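Local atomic coordinates of PfkB family carbohydrate kinase (Listeria grayi DSM 20601, PDB entry 4GM6), a protein that probably transfers a phosphate group to a sugar or a related carbohydrate substrate. Residues 57-71 with 290-304. Residues are numbered along the deposited sequence; the frame is centred on the assembly and turned at random.
Sequences GAEANVAVNLSKLGH and GGGDAYTAAVLHGIL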
ATOM      1  N   GLY C  57      22.576  11.828  -2.698  1.00 41.37           N
ATOM      2  CA  GLY C  57      23.692  12.426  -3.413  1.00 35.00           C
ATOM      3  C   GLY C  57      24.913  12.076  -2.588  1.00 33.52           C
ATOM      4  O   GLY C  57      24.900  12.269  -1.379  1.00 39.36           O
ATOM      5  N   ALA C  58      25.956  11.539  -3.224  1.00 38.13           N
ATOM      6  CA  ALA C  58      27.138  11.073  -2.483  1.00 38.60           C
ATOM      7  C   ALA C  58      27.557  12.056  -1.401  1.00 40.53           C
ATOM      8  O   ALA C  58      27.657  11.696  -0.220  1.00 38.91           O
ATOM      9  CB  ALA C  58      28.301  10.782  -3.426  1.00 38.45           C
ATOM     10  N   GLU C  59      27.812  13.299  -1.796  1.00 42.79           N
ATOM     11  CA  GLU C  59      28.324  14.290  -0.842  1.00 44.73           C
ATOM     12  C   GLU C  59      27.241  14.711   0.158  1.00 44.22           C
ATOM     13  O   GLU C  59      27.491  14.821   1.360  1.00 39.24           O
ATOM     14  CB  GLU C  59      28.903  15.510  -1.575  1.00 38.42           C
ATOM     15  CG  GLU C  59      30.104  15.181  -2.451  1.00 40.86           C
ATOM     16  CD  GLU C  59      29.727  14.909  -3.900  1.00 46.10           C
ATOM     17  OE1 GLU C  59      28.553  14.570  -4.157  1.00 40.53           O
ATOM     18  OE2 GLU C  59      30.601  15.056  -4.792  1.00 47.15           O
ATOM     19  N   ALA C  60      26.038  14.943  -0.350  1.00 37.03           N
ATOM     20  CA  ALA C  60      24.880  15.223   0.509  1.00 45.63           C
ATOM     21  C   ALA C  60      24.635  14.128   1.550  1.00 39.26           C
ATOM     22  O   ALA C  60      24.263  14.415   2.693  1.00 39.52           O
ATOM     23  CB  ALA C  60      23.637  15.407  -0.335  1.00 35.08           C
ATOM     24  N   ASN C  61      24.827  12.873   1.153  1.00 35.86           N
ATOM     25  CA  ASN C  61      24.648  11.767   2.086  1.00 39.06           C
ATOM     26  C   ASN C  61      25.736  11.845   3.151  1.00 38.92           C
ATOM     27  O   ASN C  61      25.476  11.667   4.348  1.00 34.30           O
ATOM     28  CB  ASN C  61      24.735  10.418   1.374  1.00 32.17           C
ATOM     29  CG  ASN C  61      23.622  10.205   0.374  1.00 34.55           C
ATOM     30  OD1 ASN C  61      22.607  10.899   0.386  1.00 31.69           O
ATOM     31  ND2 ASN C  61      23.818   9.236  -0.515  1.00 31.12           N
ATOM     32  N   VAL C  62      26.964  12.125   2.717  1.00 40.62           N
ATOM     33  CA  VAL C  62      28.035  12.262   3.670  1.00 35.86           C
ATOM     34  C   VAL C  62      27.704  13.358   4.677  1.00 43.85           C
ATOM     35  O   VAL C  62      27.929  13.190   5.878  1.00 39.04           O
ATOM     36  CB  VAL C  62      29.402  12.483   2.992  1.00 42.59           C
ATOM     37  CG1 VAL C  62      30.420  13.003   4.002  1.00 36.56           C
ATOM     38  CG2 VAL C  62      29.870  11.170   2.380  1.00 36.32           C
ATOM     39  N   ALA C  63      27.152  14.470   4.195  1.00 40.50           N
ATOM     40  CA  ALA C  63      26.789  15.579   5.076  1.00 39.87           C
ATOM     41  C   ALA C  63      25.736  15.165   6.099  1.00 40.24           C
ATOM     42  O   ALA C  63      25.888  15.420   7.286  1.00 42.29           O
ATOM     43  CB  ALA C  63      26.300  16.776   4.264  1.00 40.94           C
ATOM     44  N   VAL C  64      24.657  14.543   5.636  1.00 35.02           N
ATOM     45  CA  VAL C  64      23.612  14.084   6.547  1.00 38.31           C
ATOM     46  C   VAL C  64      24.181  13.111   7.589  1.00 36.22           C
ATOM     47  O   VAL C  64      23.896  13.229   8.775  1.00 41.61           O
ATOM     48  CB  VAL C  64      22.432  13.430   5.778  1.00 38.40           C
ATOM     49  CG1 VAL C  64      21.520  12.629   6.709  1.00 32.12           C
ATOM     50  CG2 VAL C  64      21.640  14.492   5.029  1.00 42.16           C
ATOM     51  N   ASN C  65      24.977  12.143   7.146  1.00 34.30           N
ATOM     52  CA  ASN C  65      25.503  11.146   8.068  1.00 38.73           C
ATOM     53  C   ASN C  65      26.436  11.768   9.108  1.00 46.12           C
ATOM     54  O   ASN C  65      26.413  11.366  10.275  1.00 47.71           O
ATOM     55  CB  ASN C  65      26.190   9.998   7.317  1.00 39.02           C
ATOM     56  CG  ASN C  65      25.254   9.273   6.373  1.00 35.06           C
ATOM     57  OD1 ASN C  65      24.037   9.273   6.565  1.00 36.31           O
ATOM     58  ND2 ASN C  65      25.820   8.634   5.355  1.00 35.00           N
ATOM     59  N   LEU C  66      27.245  12.749   8.701  1.00 41.19           N
ATOM     60  CA  LEU C  66      28.113  13.451   9.657  1.00 48.53           C
ATOM     61  C   LEU C  66      27.259  14.142  10.704  1.00 47.15           C
ATOM     62  O   LEU C  66      27.551  14.087  11.900  1.00 44.37           O
ATOM     63  CB  LEU C  66      29.040  14.480   8.968  1.00 41.14           C
ATOM     64  CG  LEU C  66      30.307  13.859   8.372  1.00 51.87           C
ATOM     65  CD1 LEU C  66      31.106  14.849   7.536  1.00 43.90           C
ATOM     66  CD2 LEU C  66      31.177  13.253   9.462  1.00 43.99           C
ATOM     67  N   SER C  67      26.199  14.795  10.239  1.00 42.21           N
ATOM     68  CA  SER C  67      25.309  15.521  11.126  1.00 45.16           C
ATOM     69  C   SER C  67      24.627  14.571  12.114  1.00 54.13           C
ATOM     70  O   SER C  67      24.325  14.945  13.249  1.00 52.19           O
ATOM     71  CB  SER C  67      24.256  16.260  10.306  1.00 50.20           C
ATOM     72  OG  SER C  67      23.315  16.898  11.149  1.00 50.54           O
ATOM     73  N   LYS C  68      24.377  13.342  11.672  1.00 44.70           N
ATOM     74  CA  LYS C  68      23.798  12.335  12.547  1.00 45.63           C
ATOM     75  C   LYS C  68      24.742  12.087  13.713  1.00 51.18           C
ATOM     76  O   LYS C  68      24.317  11.723  14.810  1.00 49.97           O
ATOM     77  CB  LYS C  68      23.568  11.026  11.792  1.00 44.02           C
ATOM     78  CG  LYS C  68      22.300  10.993  10.955  1.00 50.10           C
ATOM     79  CD  LYS C  68      21.049  10.984  11.824  1.00 43.49           C
ATOM     80  CE  LYS C  68      19.787  10.991  10.959  1.00 50.25           C
ATOM     81  NZ  LYS C  68      19.308  12.363  10.602  1.00 47.55           N
ATOM     82  N   LEU C  69      26.030  12.278  13.460  1.00 44.18           N
ATOM     83  CA  LEU C  69      27.059  11.992  14.455  1.00 51.02           C
ATOM     84  C   LEU C  69      27.507  13.233  15.226  1.00 58.51           C
ATOM     85  O   LEU C  69      28.523  13.204  15.922  1.00 54.67           O
ATOM     86  CB  LEU C  69      28.265  11.331  13.786  1.00 47.90           C
ATOM     87  CG  LEU C  69      27.962   9.976  13.148  1.00 48.73           C
ATOM     88  CD1 LEU C  69      29.113   9.524  12.269  1.00 45.84           C
ATOM     89  CD2 LEU C  69      27.684   8.952  14.227  1.00 43.24           C
ATOM     90  N   GLY C  70      26.757  14.321  15.103  1.00 49.74           N
ATOM     91  CA  GLY C  70      27.031  15.514  15.900  1.00 51.75           C
ATOM     92  C   GLY C  70      27.810  16.621  15.213  1.00 53.48           C
ATOM     93  O   GLY C  70      28.023  17.675  15.795  1.00 62.45           O
ATOM     94  N   HIS C  71      28.238  16.406  13.975  1.00 55.97           N
ATOM     95  CA  HIS C  71      29.010  17.437  13.286  1.00 56.96           C
ATOM     96  C   HIS C  71      28.116  18.402  12.503  1.00 58.42           C
ATOM     97  O   HIS C  71      27.408  17.990  11.583  1.00 50.40           O
ATOM     98  CB  HIS C  71      30.038  16.803  12.352  1.00 52.57           C
ATOM     99  CG  HIS C  71      30.980  15.864  13.039  1.00 57.11           C
ATOM    100  ND1 HIS C  71      32.127  16.289  13.670  1.00 62.50           N
ATOM    101  CD2 HIS C  71      30.947  14.518  13.186  1.00 47.77           C
ATOM    102  CE1 HIS C  71      32.760  15.247  14.182  1.00 56.83           C
ATOM    103  NE2 HIS C  71      32.062  14.160  13.901  1.00 60.67           N
ATOM    104  N   GLY C 290      24.198   4.179  -0.698  1.00 34.60           N
ATOM    105  CA  GLY C 290      24.621   5.069   0.368  1.00 27.97           C
ATOM    106  C   GLY C 290      25.459   4.385   1.439  1.00 32.73           C
ATOM    107  O   GLY C 290      25.840   5.011   2.427  1.00 36.65           O
ATOM    108  N   GLY C 291      25.742   3.100   1.262  1.00 31.12           N
ATOM    109  CA  GLY C 291      26.562   2.378   2.228  1.00 31.40           C
ATOM    110  C   GLY C 291      27.985   2.912   2.228  1.00 35.02           C
ATOM    111  O   GLY C 291      28.608   3.027   3.284  1.00 33.83           O
ATOM    112  N   GLY C 292      28.496   3.258   1.046  1.00 34.72           N
ATOM    113  CA  GLY C 292      29.855   3.813   0.942  1.00 35.86           C
ATOM    114  C   GLY C 292      29.903   5.197   1.569  1.00 37.23           C
ATOM    115  O   GLY C 292      30.901   5.583   2.169  1.00 37.63           O
ATOM    116  N   ASP C 293      28.813   5.951   1.427  1.00 35.16           N
ATOM    117  CA  ASP C 293      28.716   7.274   2.026  1.00 35.66           C
ATOM    118  C   ASP C 293      28.640   7.177   3.537  1.00 38.58           C
ATOM    119  O   ASP C 293      29.069   8.085   4.246  1.00 39.31           O
ATOM    120  CB  ASP C 293      27.503   8.042   1.481  1.00 28.42           C
ATOM    121  CG  ASP C 293      27.542   8.170  -0.029  1.00 40.91           C
ATOM    122  OD1 ASP C 293      28.658   8.275  -0.589  1.00 36.87           O
ATOM    123  OD2 ASP C 293      26.473   8.140  -0.668  1.00 36.00           O
ATOM    124  N   ALA C 294      28.073   6.082   4.030  1.00 32.93           N
ATOM    125  CA  ALA C 294      27.976   5.880   5.461  1.00 37.29           C
ATOM    126  C   ALA C 294      29.369   5.556   5.980  1.00 35.07           C
ATOM    127  O   ALA C 294      29.769   6.025   7.043  1.00 36.08           O
ATOM    128  CB  ALA C 294      26.992   4.758   5.786  1.00 35.25           C
ATOM    129  N   TYR C 295      30.105   4.744   5.225  1.00 35.23           N
ATOM    130  CA  TYR C 295      31.486   4.434   5.571  1.00 39.60           C
ATOM    131  C   TYR C 295      32.300   5.716   5.560  1.00 38.51           C
ATOM    132  O   TYR C 295      33.011   6.022   6.513  1.00 44.44           O
ATOM    133  CB  TYR C 295      32.089   3.436   4.585  1.00 34.34           C
ATOM    134  CG  TYR C 295      33.473   2.940   4.984  1.00 47.30           C
ATOM    135  CD1 TYR C 295      33.637   2.059   6.054  1.00 41.80           C
ATOM    136  CD2 TYR C 295      34.615   3.337   4.285  1.00 39.62           C
ATOM    137  CE1 TYR C 295      34.896   1.606   6.426  1.00 45.87           C
ATOM    138  CE2 TYR C 295      35.881   2.883   4.653  1.00 47.19           C
ATOM    139  CZ  TYR C 295      36.017   2.016   5.723  1.00 49.15           C
ATOM    140  OH  TYR C 295      37.271   1.538   6.086  1.00 45.67           O
ATOM    141  N   THR C 296      32.183   6.479   4.484  1.00 39.01           N
ATOM    142  CA  THR C 296      32.983   7.708   4.368  1.00 44.72           C
ATOM    143  C   THR C 296      32.723   8.634   5.551  1.00 44.78           C
ATOM    144  O   THR C 296      33.657   9.170   6.145  1.00 43.08           O
ATOM    145  CB  THR C 296      32.708   8.462   3.040  1.00 44.45           C
ATOM    146  OG1 THR C 296      33.222   7.686   1.948  1.00 44.48           O
ATOM    147  CG2 THR C 296      33.390   9.856   3.038  1.00 37.19           C
ATOM    148  N   ALA C 297      31.452   8.831   5.885  1.00 37.28           N
ATOM    149  CA  ALA C 297      31.101   9.742   6.973  1.00 42.87           C
ATOM    150  C   ALA C 297      31.609   9.211   8.305  1.00 42.37           C
ATOM    151  O   ALA C 297      32.059   9.976   9.169  1.00 49.42           O
ATOM    152  CB  ALA C 297      29.597   9.960   7.030  1.00 43.05           C
ATOM    153  N   ALA C 298      31.548   7.896   8.477  1.00 38.83           N
ATOM    154  CA  ALA C 298      31.984   7.306   9.748  1.00 41.49           C
ATOM    155  C   ALA C 298      33.496   7.457   9.909  1.00 47.96           C
ATOM    156  O   ALA C 298      33.990   7.746  10.998  1.00 45.86           O
ATOM    157  CB  ALA C 298      31.580   5.846   9.836  1.00 41.16           C
ATOM    158  N   VAL C 299      34.231   7.270   8.816  1.00 44.38           N
ATOM    159  CA  VAL C 299      35.676   7.379   8.875  1.00 45.18           C
ATOM    160  C   VAL C 299      36.045   8.804   9.238  1.00 48.71           C
ATOM    161  O   VAL C 299      36.881   9.023  10.112  1.00 54.24           O
ATOM    162  CB  VAL C 299      36.365   7.000   7.552  1.00 42.43           C
ATOM    163  CG1 VAL C 299      37.829   7.464   7.574  1.00 46.01           C
ATOM    164  CG2 VAL C 299      36.269   5.501   7.317  1.00 39.52           C
ATOM    165  N   LEU C 300      35.415   9.766   8.566  1.00 48.13           N
ATOM    166  CA  LEU C 300      35.683  11.177   8.838  1.00 53.31           C
ATOM    167  C   LEU C 300      35.364  11.476  10.305  1.00 47.78           C
ATOM    168  O   LEU C 300      36.121  12.149  10.984  1.00 50.75           O
ATOM    169  CB  LEU C 300      34.909  12.106   7.874  1.00 45.96           C
ATOM    170  CG  LEU C 300      35.382  12.178   6.404  1.00 46.67           C
ATOM    171  CD1 LEU C 300      34.430  12.959   5.498  1.00 45.53           C
ATOM    172  CD2 LEU C 300      36.793  12.752   6.267  1.00 47.04           C
ATOM    173  N   HIS C 301      34.256  10.948  10.809  1.00 49.07           N
ATOM    174  CA  HIS C 301      33.927  11.155  12.223  1.00 48.55           C
ATOM    175  C   HIS C 301      35.089  10.722  13.112  1.00 52.34           C
ATOM    176  O   HIS C 301      35.466  11.430  14.041  1.00 60.20           O
ATOM    177  CB  HIS C 301      32.626  10.424  12.610  1.00 49.65           C
ATOM    178  CG  HIS C 301      32.316  10.471  14.079  1.00 48.34           C
ATOM    179  ND1 HIS C 301      32.033  11.644  14.744  1.00 50.50           N
ATOM    180  CD2 HIS C 301      32.240   9.487  15.008  1.00 51.60           C
ATOM    181  CE1 HIS C 301      31.796  11.383  16.018  1.00 54.43           C
ATOM    182  NE2 HIS C 301      31.914  10.080  16.205  1.00 52.24           N
ATOM    183  N   GLY C 302      35.674   9.568  12.803  1.00 51.59           N
ATOM    184  CA  GLY C 302      36.768   9.024  13.600  1.00 54.98           C
ATOM    185  C   GLY C 302      38.024   9.862  13.459  1.00 62.51           C
ATOM    186  O   GLY C 302      38.755  10.077  14.426  1.00 63.03           O
ATOM    187  N   ILE C 303      38.285  10.333  12.246  1.00 54.52           N
ATOM    188  CA  ILE C 303      39.415  11.236  12.009  1.00 60.94           C
ATOM    189  C   ILE C 303      39.244  12.546  12.781  1.00 63.79           C
ATOM    190  O   ILE C 303      40.201  13.069  13.353  1.00 70.46           O
ATOM    191  CB  ILE C 303      39.601  11.533  10.504  1.00 61.34           C
ATOM    192  CG1 ILE C 303      40.088  10.268   9.782  1.00 58.87           C
ATOM    193  CG2 ILE C 303      40.573  12.698  10.303  1.00 59.23           C
ATOM    194  CD1 ILE C 303      40.070  10.352   8.266  1.00 54.54           C
ATOM    195  N   LEU C 304      38.016  13.059  12.808  1.00 61.69           N
ATOM    196  CA  LEU C 304      37.709  14.317  13.487  1.00 72.25           C
ATOM    197  C   LEU C 304      37.708  14.208  15.007  1.00 75.20           C
ATOM    198  O   LEU C 304      37.958  15.192  15.697  1.00 78.50           O
ATOM    199  CB  LEU C 304      36.354  14.843  13.030  1.00 65.70           C
ATOM    200  CG  LEU C 304      36.320  15.440  11.629  1.00 70.40           C
ATOM    201  CD1 LEU C 304      34.880  15.594  11.174  1.00 75.08           C
ATOM    202  CD2 LEU C 304      37.045  16.773  11.616  1.00 74.07           C
TER
HETATM  203  O   HOH W   1      24.327   6.623   3.837  1.00 36.70           O
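Both N61 (chi1 -65°) and D293 carry CG beside their own backbone N, and these two torsions turn the amide and the carboxylate to each other where helices 58-68 and 291-304 begin. N61 ND2 donates to D293 OD2 over 2.9 Å, nearly in the amide plane but on the anti side of the carboxylate and tilted from its plane; D329 is a second partner of the same nitrogen. The D293 side chain sits as a knob among A58, N61, V62 and N65. In return V62 wedges between D293, T296, A297 and L300, with CG2 3.8 Å from T296 CG2. Small A297 lets the helices, inclined at 49°, close in: its CB lies 3.4 Å from N65 CB. N65 OD1 is taken by the backbone of N331, while N65 ND2 donates to a water that in turn donates to G290 O, and ND2 itself makes a weak bond to D293 O. Past the Schellman motif that ends helix 58-68, with G70 at C-prime, H71 NE2 and H301 ND1 share a hydrogen bond of 2.7 Å, which ties H71 to the C-terminal part of helix 291-304. The rings meet rim to rim with planes 72° apart; L69 CB lies over a face of H301, and L304 CD1 over a face of H71, 4.0 Å from its centroid. G290-D293 matches the GXGD signature of PfkB kinases, whose aspartate is the probable general base in relatives, so the hydrogen bond from N61 and the packing of A58 are consistent with helix 58-68 fixing the orientation of this carboxylate.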